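Local coordinates for 3-alpha-hydroxysteroid dehydrogenase (Pseudomonas sp., PDB 2DKN), which catalyses the reversible oxidation of the 3-alpha-hydroxyl group of steroids to a ketone, using the nicotinamide coenzyme NAD(H), at residues Ala159-Ala164 with Leu178-Pro183; Leu66-Gly71 with Phe88-Leu93; Gly80-Val85 with His150-Gly155. One frame throughout, in Å; residues are numbered along the deposited sequence.

From the N terminus, the chain enters contact 2 on strand 65-68, which closes when residues 88-93 of helix 79-102 pack back on that strand. Contact 3 opens inside this loop, at residues 80-85 of the same helix, and closes far along the chain at residues 150-155, so contacts 2 and 3 cross. Contact 1 follows in series, with helix 149-166 returning through residues 159-164 to strand 177-183. Helix 79-102 is shared by contacts 2 and 3, and helix 149-166 by contacts 3 and 1. Together they tie two neighbouring helices to each other and to one parallel Rossmann sheet, and all three reach the bound NADH.

Contact 1. Residues Ala159-Ala164 with Leu178-Pro183; sequences AVTCLA and LNVVAP. With NAI (1,4-dihydronicotinamide adenine dinucleotide), chain C.
Thr161 and Ala164 on helix 149-166 lie over Val180 and Leu178 on strand 177-183, the two short axes passing 8.5 Å apart and running nearly antiparallel at 152°. Ala164 sits at the middle of the contact: its CB meets Val180 CG2 at 3.5 Å, and Leu178 CD2 comes within 3.8 Å of Ala164 CA. Val180 holds CG1 anti to its own N (chi1 179°), which sends that methyl toward Thr161 OG1, 3.9 Å off, while CG2 serves Ala164. The side chains of Thr161 and Val180 cross at about a right angle, and the threonine hydroxyl is hydrogen-bonded to Lys157 O within its own helix. At the far end a water donates to both Ala164 O, at 2.8 Å, and Leu178 O. Where the strand ends, Pro183 CB lies 3.7 Å from C5N of the nicotinamide, and CG 3.8 Å from C6N. With a serine in place of Pro183, the CG and CD contacts disappear and the nicotinamide would probably be freer to tilt. Strand 177-183 runs between strands 108-112 and 239-242, while helix 149-166 also packs on helix 79-102 and, through Thr161 and Cys162, meets Phe255 of the second subunit.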
loop_
_atom_site.group_PDB
_atom_site.type_symbol
_atom_site.label_atom_id
_atom_site.label_comp_id
_atom_site.label_asym_id
_atom_site.label_seq_id
_atom_site.Cartn_x
_atom_site.Cartn_y
_atom_site.Cartn_z
ATOM N N ALA A 159 7.599 -14.553 3.953
ATOM C CA ALA A 159 8.018 -15.305 2.783
ATOM C C ALA A 159 7.104 -15.075 1.577
ATOM O O ALA A 159 7.591 -14.871 0.461
ATOM C CB ALA A 159 8.128 -16.810 3.111
ATOM N N VAL A 160 5.793 -15.120 1.787
ATOM C CA VAL A 160 4.864 -15.021 0.655
ATOM C C VAL A 160 4.893 -13.594 0.087
ATOM O O VAL A 160 4.682 -13.391 -1.107
ATOM C CB VAL A 160 3.428 -15.458 1.070
ATOM C CG1 VAL A 160 2.673 -14.315 1.820
ATOM C CG2 VAL A 160 2.635 -15.970 -0.120
ATOM N N THR A 161 5.164 -12.605 0.943
ATOM C CA THR A 161 5.324 -11.210 0.467
ATOM C C THR A 161 6.576 -11.057 -0.394
ATOM O O THR A 161 6.521 -10.467 -1.488
ATOM C CB THR A 161 5.258 -10.196 1.659
ATOM O OG1 THR A 161 4.022 -10.395 2.363
ATOM C CG2 THR A 161 5.298 -8.745 1.166
ATOM N N CYS A 162 7.689 -11.625 0.081
ATOM C CA CYS A 162 8.941 -11.703 -0.688
ATOM C C CYS A 162 8.777 -12.409 -2.018
ATOM O O CYS A 162 9.366 -12.010 -3.027
ATOM C CB CYS A 162 10.025 -12.432 0.110
ATOM S SG CYS A 162 10.788 -11.401 1.396
ATOM N N LEU A 163 8.017 -13.493 -1.999
ATOM C CA LEU A 163 7.721 -14.273 -3.197
ATOM C C LEU A 163 7.097 -13.394 -4.284
ATOM O O LEU A 163 7.556 -13.401 -5.437
ATOM C CB LEU A 163 6.805 -15.462 -2.841
ATOM C CG LEU A 163 6.302 -16.289 -4.038
ATOM C CD1 LEU A 163 7.478 -16.961 -4.709
ATOM C CD2 LEU A 163 5.207 -17.300 -3.639
ATOM N N ALA A 164 6.075 -12.619 -3.917
ATOM C CA ALA A 164 5.410 -11.721 -4.859
ATOM C C ALA A 164 6.420 -10.748 -5.489
ATOM O O ALA A 164 6.436 -10.534 -6.703
ATOM C CB ALA A 164 4.298 -10.950 -4.160
ATOM N N LEU A 178 0.893 -8.252 -10.117
ATOM C CA LEU A 178 0.795 -9.016 -8.871
ATOM C C LEU A 178 1.220 -8.119 -7.721
ATOM O O LEU A 178 2.349 -7.599 -7.713
ATOM C CB LEU A 178 1.718 -10.245 -8.924
ATOM C CG LEU A 178 1.839 -11.006 -7.604
ATOM C CD1 LEU A 178 0.494 -11.593 -7.149
ATOM C CD2 LEU A 178 2.903 -12.112 -7.740
ATOM N N ASN A 179 0.327 -7.947 -6.751
ATOM C CA ASN A 179 0.565 -7.067 -5.624
ATOM C C ASN A 179 0.177 -7.764 -4.332
ATOM O O ASN A 179 -0.473 -8.806 -4.358
ATOM C CB ASN A 179 -0.240 -5.775 -5.797
ATOM C CG ASN A 179 0.260 -4.950 -6.970
ATOM O OD1 ASN A 179 1.334 -4.353 -6.906
ATOM N ND2 ASN A 179 -0.485 -4.944 -8.047
ATOM N N VAL A 180 0.585 -7.203 -3.206
ATOM C CA VAL A 180 0.219 -7.746 -1.891
ATOM C C VAL A 180 -0.520 -6.687 -1.092
ATOM O O VAL A 180 -0.135 -5.518 -1.119
ATOM C CB VAL A 180 1.489 -8.115 -1.102
ATOM C CG1 VAL A 180 1.138 -8.664 0.302
ATOM C CG2 VAL A 180 2.353 -9.109 -1.892
ATOM N N VAL A 181 -1.597 -7.091 -0.417
ATOM C CA VAL A 181 -2.249 -6.231 0.570
ATOM C C VAL A 181 -1.854 -6.756 1.936
ATOM O O VAL A 181 -1.910 -7.958 2.184
ATOM C CB VAL A 181 -3.790 -6.207 0.358
ATOM C CG1 VAL A 181 -4.485 -5.594 1.520
ATOM C CG2 VAL A 181 -4.111 -5.399 -0.922
ATOM N N ALA A 182 -1.430 -5.854 2.808
ATOM C CA ALA A 182 -0.975 -6.233 4.139
ATOM C C ALA A 182 -1.873 -5.608 5.208
ATOM O O ALA A 182 -1.673 -4.452 5.630
ATOM C CB ALA A 182 0.493 -5.837 4.338
ATOM N N PRO A 183 -2.894 -6.360 5.630
ATOM C CA PRO A 183 -3.804 -5.842 6.656
ATOM C C PRO A 183 -3.148 -5.817 8.034
ATOM O O PRO A 183 -2.236 -6.602 8.308
ATOM C CB PRO A 183 -4.973 -6.852 6.655
ATOM C CG PRO A 183 -4.793 -7.693 5.418
ATOM C CD PRO A 183 -3.298 -7.688 5.133
HETATM P PA NAI C . -11.152 -15.875 8.127
HETATM O O1A NAI C . -10.818 -17.039 8.967
HETATM O O2A NAI C . -12.439 -15.188 8.385
HETATM O O5B NAI C . -11.130 -16.303 6.583
HETATM C C5B NAI C . -10.112 -17.115 6.074
HETATM C C4B NAI C . -10.764 -18.124 5.139
HETATM O O4B NAI C . -9.695 -18.916 4.654
HETATM C C3B NAI C . -11.754 -19.044 5.849
HETATM O O3B NAI C . -12.961 -19.165 5.121
HETATM C C2B NAI C . -11.014 -20.369 5.817
HETATM O O2B NAI C . -11.851 -21.505 5.790
HETATM C C1B NAI C . -10.131 -20.238 4.572
HETATM N N9A NAI C . -9.064 -21.236 4.729
HETATM C C8A NAI C . -8.192 -21.381 5.789
HETATM N N7A NAI C . -7.442 -22.487 5.552
HETATM C C5A NAI C . -7.843 -23.056 4.377
HETATM C C6A NAI C . -7.447 -24.195 3.666
HETATM N N6A NAI C . -6.587 -25.106 4.168
HETATM N N1A NAI C . -8.079 -24.483 2.472
HETATM C C2A NAI C . -9.086 -23.681 1.983
HETATM N N3A NAI C . -9.484 -22.561 2.679
HETATM C C4A NAI C . -8.873 -22.267 3.864
HETATM O O3 NAI C . -9.891 -14.898 8.283
HETATM P PN NAI C . -9.613 -13.493 7.543
HETATM O O1N NAI C . -10.634 -13.175 6.531
HETATM O O2N NAI C . -9.369 -12.512 8.615
HETATM O O5D NAI C . -8.217 -13.842 6.835
HETATM C C5D NAI C . -8.041 -13.683 5.434
HETATM C C4D NAI C . -6.551 -13.455 5.210
HETATM O O4D NAI C . -6.199 -12.228 5.840
HETATM C C3D NAI C . -5.668 -14.530 5.838
HETATM O O3D NAI C . -4.598 -14.788 4.938
HETATM C C2D NAI C . -5.084 -13.827 7.061
HETATM O O2D NAI C . -3.809 -14.318 7.372
HETATM C C1D NAI C . -5.002 -12.387 6.573
HETATM N N1N NAI C . -4.920 -11.395 7.679
HETATM C C2N NAI C . -5.941 -11.296 8.582
HETATM C C3N NAI C . -5.863 -10.365 9.605
HETATM C C7N NAI C . -7.013 -10.209 10.569
HETATM O O7N NAI C . -6.784 -9.365 11.643
HETATM N N7N NAI C . -8.185 -10.845 10.384
HETATM C C4N NAI C . -4.743 -9.517 9.711
HETATM C C5N NAI C . -3.718 -9.608 8.745
HETATM C C6N NAI C . -3.828 -10.559 7.740
HETATM O O HOH W 1 4.987 -8.863 -8.492
#

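Contact 2. Residues Leu66-Gly71 with Phe88-Leu93; sequences LVCCAG and FGVSAL. With NAI (1,4-dihydronicotinamide adenine dinucleotide), chain C.
Cys68 sets its CB against both methyls of Val90, 3.8 Å from CG1 and 3.9 Å from CG2, so the valine fork straddles that one carbon. Val90 can do this because CG1 is turned opposite its backbone N (chi1 173°), leaving CG2 beside the N. The thiol of Cys68 takes another course: with chi1 at -63°, SG swings away from its own carbonyl carbon and runs along the helix, 4.1 Å from Val90 CG1 and 4.4 Å from Leu93 CB. Leu66, two residues earlier and on the same side of the strand, extends CD2 to within 4.0 Å of Leu93 O. Beyond the strand, the chain turns to the coenzyme. Cys69 points away from the helix and rests SG 3.6 Å from C5D of NADH, and its carbonyl O accepts a weak hydrogen bond from the ribose O3D. Ala70 CB lies 3.7 Å from C4A of the adenine. A CB on Gly71 would collide with O3D. This Cys-Ala-Gly run stands where classical short-chain dehydrogenases carry their Asn-Ala-Gly sequence. Strand 65-68, flanked by strands 3-7 and 108-112, and helix 79-102 begin a beta-alpha-beta unit, with helix 45-59 packing on Leu93 through Arg48 and Val52.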
loop_
_atom_site.group_PDB
_atom_site.type_symbol
_atom_site.label_atom_id
_atom_site.label_comp_id
_atom_site.label_asym_id
_atom_site.label_seq_id
_atom_site.Cartn_x
_atom_site.Cartn_y
_atom_site.Cartn_z
ATOM N N LEU A 66 -7.153 -13.088 -9.635
ATOM C CA LEU A 66 -6.980 -14.131 -8.611
ATOM C C LEU A 66 -6.604 -13.442 -7.303
ATOM O O LEU A 66 -5.675 -12.619 -7.273
ATOM C CB LEU A 66 -5.869 -15.116 -9.003
ATOM C CG LEU A 66 -5.401 -16.112 -7.920
ATOM C CD1 LEU A 66 -6.568 -17.046 -7.548
ATOM C CD2 LEU A 66 -4.194 -16.910 -8.378
ATOM N N VAL A 67 -7.313 -13.781 -6.220
ATOM C CA VAL A 67 -6.989 -13.247 -4.891
ATOM C C VAL A 67 -6.762 -14.424 -3.932
ATOM O O VAL A 67 -7.661 -15.258 -3.742
ATOM C CB VAL A 67 -8.114 -12.344 -4.351
ATOM C CG1 VAL A 67 -7.748 -11.840 -2.897
ATOM C CG2 VAL A 67 -8.337 -11.167 -5.340
ATOM N N CYS A 68 -5.535 -14.518 -3.416
ATOM C CA CYS A 68 -5.151 -15.574 -2.482
ATOM C C CYS A 68 -5.329 -15.058 -1.069
ATOM O O CYS A 68 -4.440 -14.413 -0.483
ATOM C CB CYS A 68 -3.728 -16.069 -2.762
ATOM S SG CYS A 68 -3.605 -16.806 -4.402
ATOM N N CYS A 69 -6.509 -15.333 -0.533
ATOM C CA CYS A 69 -6.912 -14.788 0.768
ATOM C C CYS A 69 -7.022 -15.891 1.854
ATOM O O CYS A 69 -6.988 -15.596 3.046
ATOM C CB CYS A 69 -8.218 -14.020 0.592
ATOM S SG CYS A 69 -8.706 -13.055 1.996
ATOM N N ALA A 70 -7.114 -17.161 1.450
ATOM C CA ALA A 70 -7.164 -18.251 2.443
ATOM C C ALA A 70 -5.942 -18.177 3.362
ATOM O O ALA A 70 -4.815 -18.029 2.906
ATOM C CB ALA A 70 -7.239 -19.634 1.774
ATOM N N GLY A 71 -6.167 -18.258 4.664
ATOM C CA GLY A 71 -5.050 -18.289 5.578
ATOM C C GLY A 71 -5.495 -18.662 6.965
ATOM O O GLY A 71 -6.701 -18.640 7.269
ATOM N N PHE A 88 2.283 -22.116 0.875
ATOM C CA PHE A 88 2.137 -23.034 -0.250
ATOM C C PHE A 88 0.731 -23.066 -0.843
ATOM O O PHE A 88 0.574 -23.295 -2.049
ATOM C CB PHE A 88 2.673 -24.433 0.113
ATOM C CG PHE A 88 4.162 -24.457 0.262
ATOM C CD1 PHE A 88 4.976 -24.493 -0.867
ATOM C CD2 PHE A 88 4.751 -24.358 1.517
ATOM C CE1 PHE A 88 6.352 -24.464 -0.732
ATOM C CE2 PHE A 88 6.134 -24.349 1.656
ATOM C CZ PHE A 88 6.925 -24.397 0.539
ATOM N N GLY A 89 -0.299 -22.811 -0.030
ATOM C CA GLY A 89 -1.661 -22.635 -0.583
ATOM C C GLY A 89 -1.796 -21.419 -1.517
ATOM O O GLY A 89 -2.698 -21.338 -2.359
ATOM N N VAL A 90 -0.926 -20.438 -1.317
ATOM C CA VAL A 90 -0.848 -19.275 -2.183
ATOM C C VAL A 90 0.034 -19.593 -3.391
ATOM O O VAL A 90 -0.378 -19.447 -4.553
ATOM C CB VAL A 90 -0.252 -18.053 -1.432
ATOM C CG1 VAL A 90 -0.018 -16.879 -2.414
ATOM C CG2 VAL A 90 -1.158 -17.655 -0.246
ATOM N N SER A 91 1.253 -20.042 -3.124
ATOM C CA SER A 91 2.217 -20.172 -4.223
ATOM C C SER A 91 1.748 -21.185 -5.258
ATOM O O SER A 91 1.918 -20.972 -6.455
ATOM C CB SER A 91 3.615 -20.510 -3.691
ATOM O OG SER A 91 3.628 -21.770 -3.055
ATOM N N ALA A 92 1.153 -22.283 -4.807
ATOM C CA ALA A 92 0.735 -23.331 -5.753
ATOM C C ALA A 92 -0.425 -22.859 -6.609
ATOM O O ALA A 92 -0.543 -23.275 -7.764
ATOM C CB ALA A 92 0.381 -24.634 -5.035
ATOM N N LEU A 93 -1.280 -21.997 -6.059
ATOM C CA LEU A 93 -2.389 -21.455 -6.841
ATOM C C LEU A 93 -1.878 -20.434 -7.847
ATOM O O LEU A 93 -2.329 -20.421 -8.984
ATOM C CB LEU A 93 -3.483 -20.878 -5.950
ATOM C CG LEU A 93 -4.546 -21.962 -5.691
ATOM C CD1 LEU A 93 -3.955 -23.168 -4.985
ATOM C CD2 LEU A 93 -5.656 -21.399 -4.917
HETATM P PA NAI C . -11.152 -15.875 8.127
HETATM O O1A NAI C . -10.818 -17.039 8.967
HETATM O O2A NAI C . -12.439 -15.188 8.385
HETATM O O5B NAI C . -11.130 -16.303 6.583
HETATM C C5B NAI C . -10.112 -17.115 6.074
HETATM C C4B NAI C . -10.764 -18.124 5.139
HETATM O O4B NAI C . -9.695 -18.916 4.654
HETATM C C3B NAI C . -11.754 -19.044 5.849
HETATM O O3B NAI C . -12.961 -19.165 5.121
HETATM C C2B NAI C . -11.014 -20.369 5.817
HETATM O O2B NAI C . -11.851 -21.505 5.790
HETATM C C1B NAI C . -10.131 -20.238 4.572
HETATM N N9A NAI C . -9.064 -21.236 4.729
HETATM C C8A NAI C . -8.192 -21.381 5.789
HETATM N N7A NAI C . -7.442 -22.487 5.552
HETATM C C5A NAI C . -7.843 -23.056 4.377
HETATM C C6A NAI C . -7.447 -24.195 3.666
HETATM N N6A NAI C . -6.587 -25.106 4.168
HETATM N N1A NAI C . -8.079 -24.483 2.472
HETATM C C2A NAI C . -9.086 -23.681 1.983
HETATM N N3A NAI C . -9.484 -22.561 2.679
HETATM C C4A NAI C . -8.873 -22.267 3.864
HETATM O O3 NAI C . -9.891 -14.898 8.283
HETATM P PN NAI C . -9.613 -13.493 7.543
HETATM O O1N NAI C . -10.634 -13.175 6.531
HETATM O O2N NAI C . -9.369 -12.512 8.615
HETATM O O5D NAI C . -8.217 -13.842 6.835
HETATM C C5D NAI C . -8.041 -13.683 5.434
HETATM C C4D NAI C . -6.551 -13.455 5.210
HETATM O O4D NAI C . -6.199 -12.228 5.840
HETATM C C3D NAI C . -5.668 -14.530 5.838
HETATM O O3D NAI C . -4.598 -14.788 4.938
HETATM C C2D NAI C . -5.084 -13.827 7.061
HETATM O O2D NAI C . -3.809 -14.318 7.372
HETATM C C1D NAI C . -5.002 -12.387 6.573
HETATM N N1N NAI C . -4.920 -11.395 7.679
HETATM C C2N NAI C . -5.941 -11.296 8.582
HETATM C C3N NAI C . -5.863 -10.365 9.605
HETATM C C7N NAI C . -7.013 -10.209 10.569
HETATM O O7N NAI C . -6.784 -9.365 11.643
HETATM N N7N NAI C . -8.185 -10.845 10.384
HETATM C C4N NAI C . -4.743 -9.517 9.711
HETATM C C5N NAI C . -3.718 -9.608 8.745
HETATM C C6N NAI C . -3.828 -10.559 7.740
#

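Contact 3. Residues Gly80-Val85 with His150-Gly155; sequences GLVVAV and HLAYAG. With NAI (1,4-dihydronicotinamide adenine dinucleotide), chain C.
Next to the nicotinamide ribose, helix 149-166, which bears the Tyr-x-x-x-Lys motif of short-chain dehydrogenases, here Tyr153 and Lys157, packs on helix 79-102, Ala152 against Val82 and Val83, and Tyr153 against Val82. The two helices run almost parallel, 14° between short axes 8.6 Å apart. Val82 and Ala152 carry the contact. Val82 CG1, trans to the backbone N at 174°, presses on the backbone of the other helix, 3.5 Å from Ala152 O and 3.6 Å from Tyr153 N. Ala152 CB fits beside it, 3.9 Å from Val82 CB, with Val83 CG2 looser on its flank. From this packed backbone Tyr153, with CG anti to its N (chi1 -173°), reaches the coenzyme. Its OH shares a 2.9 Å hydrogen bond with ribose O2D, which lies at the ring edge in the plane of the phenol, and the same OH is 3.4 Å from C6N. One turn on from Val82, Val85 turns to the adenine, CG2 standing 3.6 Å from N6A. Lys157 NZ is hydrogen-bonded to NADH as well, so the tyrosine and lysine hold the coenzyme as in the catalytic site of classical short-chain dehydrogenases, where this tyrosine is generally the acid-base residue.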
loop_
_atom_site.group_PDB
_atom_site.type_symbol
_atom_site.label_atom_id
_atom_site.label_comp_id
_atom_site.label_asym_id
_atom_site.label_seq_id
_atom_site.Cartn_x
_atom_site.Cartn_y
_atom_site.Cartn_z
ATOM N N GLY A 80 3.278 -26.221 11.208
ATOM C CA GLY A 80 3.365 -26.816 9.869
ATOM C C GLY A 80 2.163 -26.436 9.019
ATOM O O GLY A 80 2.298 -26.144 7.819
ATOM N N LEU A 81 0.987 -26.410 9.641
ATOM C CA LEU A 81 -0.233 -26.119 8.897
ATOM C C LEU A 81 -0.218 -24.659 8.420
ATOM O O LEU A 81 -0.618 -24.365 7.296
ATOM C CB LEU A 81 -1.470 -26.392 9.774
ATOM C CG LEU A 81 -2.818 -26.026 9.150
ATOM C CD1 LEU A 81 -3.053 -26.857 7.878
ATOM C CD2 LEU A 81 -3.950 -26.241 10.174
ATOM N N VAL A 82 0.251 -23.768 9.290
ATOM C CA VAL A 82 0.362 -22.331 8.987
ATOM C C VAL A 82 1.197 -22.119 7.710
ATOM O O VAL A 82 0.775 -21.409 6.775
ATOM C CB VAL A 82 0.968 -21.554 10.187
ATOM C CG1 VAL A 82 1.211 -20.096 9.821
ATOM C CG2 VAL A 82 0.046 -21.660 11.414
ATOM N N VAL A 83 2.359 -22.768 7.645
ATOM C CA VAL A 83 3.213 -22.668 6.469
ATOM C C VAL A 83 2.553 -23.287 5.237
ATOM O O VAL A 83 2.591 -22.723 4.149
ATOM C CB VAL A 83 4.587 -23.341 6.738
ATOM C CG1 VAL A 83 5.336 -23.596 5.444
ATOM C CG2 VAL A 83 5.395 -22.458 7.695
ATOM N N ALA A 84 1.929 -24.444 5.404
ATOM C CA ALA A 84 1.336 -25.141 4.267
ATOM C C ALA A 84 0.251 -24.294 3.609
ATOM O O ALA A 84 0.125 -24.266 2.386
ATOM C CB ALA A 84 0.740 -26.486 4.728
ATOM N N VAL A 85 -0.561 -23.640 4.428
ATOM C CA VAL A 85 -1.676 -22.854 3.879
ATOM C C VAL A 85 -1.199 -21.462 3.486
ATOM O O VAL A 85 -1.423 -21.026 2.362
ATOM C CB VAL A 85 -2.871 -22.716 4.861
ATOM C CG1 VAL A 85 -4.041 -22.038 4.143
ATOM C CG2 VAL A 85 -3.312 -24.054 5.321
ATOM N N HIS A 150 3.014 -18.257 16.128
ATOM C CA HIS A 150 3.195 -16.859 15.734
ATOM C C HIS A 150 4.423 -16.648 14.850
ATOM O O HIS A 150 4.446 -15.723 14.043
ATOM C CB HIS A 150 3.172 -15.893 16.932
ATOM C CG HIS A 150 4.491 -15.713 17.621
ATOM N ND1 HIS A 150 4.909 -16.523 18.657
ATOM C CD2 HIS A 150 5.458 -14.770 17.468
ATOM C CE1 HIS A 150 6.094 -16.115 19.084
ATOM N NE2 HIS A 150 6.451 -15.054 18.379
ATOM N N LEU A 151 5.443 -17.481 15.036
ATOM C CA LEU A 151 6.661 -17.398 14.241
ATOM C C LEU A 151 6.395 -17.985 12.879
ATOM O O LEU A 151 6.888 -17.469 11.882
ATOM C CB LEU A 151 7.823 -18.131 14.894
ATOM C CG LEU A 151 8.257 -17.426 16.186
ATOM C CD1 LEU A 151 9.260 -18.269 16.980
ATOM C CD2 LEU A 151 8.811 -16.067 15.878
ATOM N N ALA A 152 5.610 -19.058 12.829
ATOM C CA ALA A 152 5.200 -19.604 11.536
ATOM C C ALA A 152 4.294 -18.621 10.795
ATOM O O ALA A 152 4.344 -18.534 9.564
ATOM C CB ALA A 152 4.487 -20.948 11.707
ATOM N N TYR A 153 3.449 -17.913 11.536
ATOM C CA TYR A 153 2.596 -16.894 10.931
ATOM C C TYR A 153 3.401 -15.733 10.318
ATOM O O TYR A 153 3.249 -15.403 9.129
ATOM C CB TYR A 153 1.578 -16.379 11.960
ATOM C CG TYR A 153 0.563 -15.447 11.357
ATOM C CD1 TYR A 153 -0.424 -15.950 10.536
ATOM C CD2 TYR A 153 0.570 -14.069 11.616
ATOM C CE1 TYR A 153 -1.375 -15.137 9.958
ATOM C CE2 TYR A 153 -0.414 -13.226 11.021
ATOM C CZ TYR A 153 -1.362 -13.785 10.186
ATOM O OH TYR A 153 -2.382 -13.046 9.563
ATOM N N ALA A 154 4.274 -15.126 11.117
ATOM C CA ALA A 154 5.141 -14.062 10.620
ATOM C C ALA A 154 6.048 -14.571 9.509
ATOM O O ALA A 154 6.227 -13.892 8.509
ATOM C CB ALA A 154 5.994 -13.469 11.742
ATOM N N GLY A 155 6.613 -15.765 9.682
ATOM C CA GLY A 155 7.540 -16.318 8.686
ATOM C C GLY A 155 6.811 -16.530 7.366
ATOM O O GLY A 155 7.316 -16.185 6.314
HETATM P PA NAI C . -11.152 -15.875 8.127
HETATM O O1A NAI C . -10.818 -17.039 8.967
HETATM O O2A NAI C . -12.439 -15.188 8.385
HETATM O O5B NAI C . -11.130 -16.303 6.583
HETATM C C5B NAI C . -10.112 -17.115 6.074
HETATM C C4B NAI C . -10.764 -18.124 5.139
HETATM O O4B NAI C . -9.695 -18.916 4.654
HETATM C C3B NAI C . -11.754 -19.044 5.849
HETATM O O3B NAI C . -12.961 -19.165 5.121
HETATM C C2B NAI C . -11.014 -20.369 5.817
HETATM O O2B NAI C . -11.851 -21.505 5.790
HETATM C C1B NAI C . -10.131 -20.238 4.572
HETATM N N9A NAI C . -9.064 -21.236 4.729
HETATM C C8A NAI C . -8.192 -21.381 5.789
HETATM N N7A NAI C . -7.442 -22.487 5.552
HETATM C C5A NAI C . -7.843 -23.056 4.377
HETATM C C6A NAI C . -7.447 -24.195 3.666
HETATM N N6A NAI C . -6.587 -25.106 4.168
HETATM N N1A NAI C . -8.079 -24.483 2.472
HETATM C C2A NAI C . -9.086 -23.681 1.983
HETATM N N3A NAI C . -9.484 -22.561 2.679
HETATM C C4A NAI C . -8.873 -22.267 3.864
HETATM O O3 NAI C . -9.891 -14.898 8.283
HETATM P PN NAI C . -9.613 -13.493 7.543
HETATM O O1N NAI C . -10.634 -13.175 6.531
HETATM O O2N NAI C . -9.369 -12.512 8.615
HETATM O O5D NAI C . -8.217 -13.842 6.835
HETATM C C5D NAI C . -8.041 -13.683 5.434
HETATM C C4D NAI C . -6.551 -13.455 5.210
HETATM O O4D NAI C . -6.199 -12.228 5.840
HETATM C C3D NAI C . -5.668 -14.530 5.838
HETATM O O3D NAI C . -4.598 -14.788 4.938
HETATM C C2D NAI C . -5.084 -13.827 7.061
HETATM O O2D NAI C . -3.809 -14.318 7.372
HETATM C C1D NAI C . -5.002 -12.387 6.573
HETATM N N1N NAI C . -4.920 -11.395 7.679
HETATM C C2N NAI C . -5.941 -11.296 8.582
HETATM C C3N NAI C . -5.863 -10.365 9.605
HETATM C C7N NAI C . -7.013 -10.209 10.569
HETATM O O7N NAI C . -6.784 -9.365 11.643
HETATM N N7N NAI C . -8.185 -10.845 10.384
HETATM C C4N NAI C . -4.743 -9.517 9.711
HETATM C C5N NAI C . -3.718 -9.608 8.745
HETATM C C6N NAI C . -3.828 -10.559 7.740
#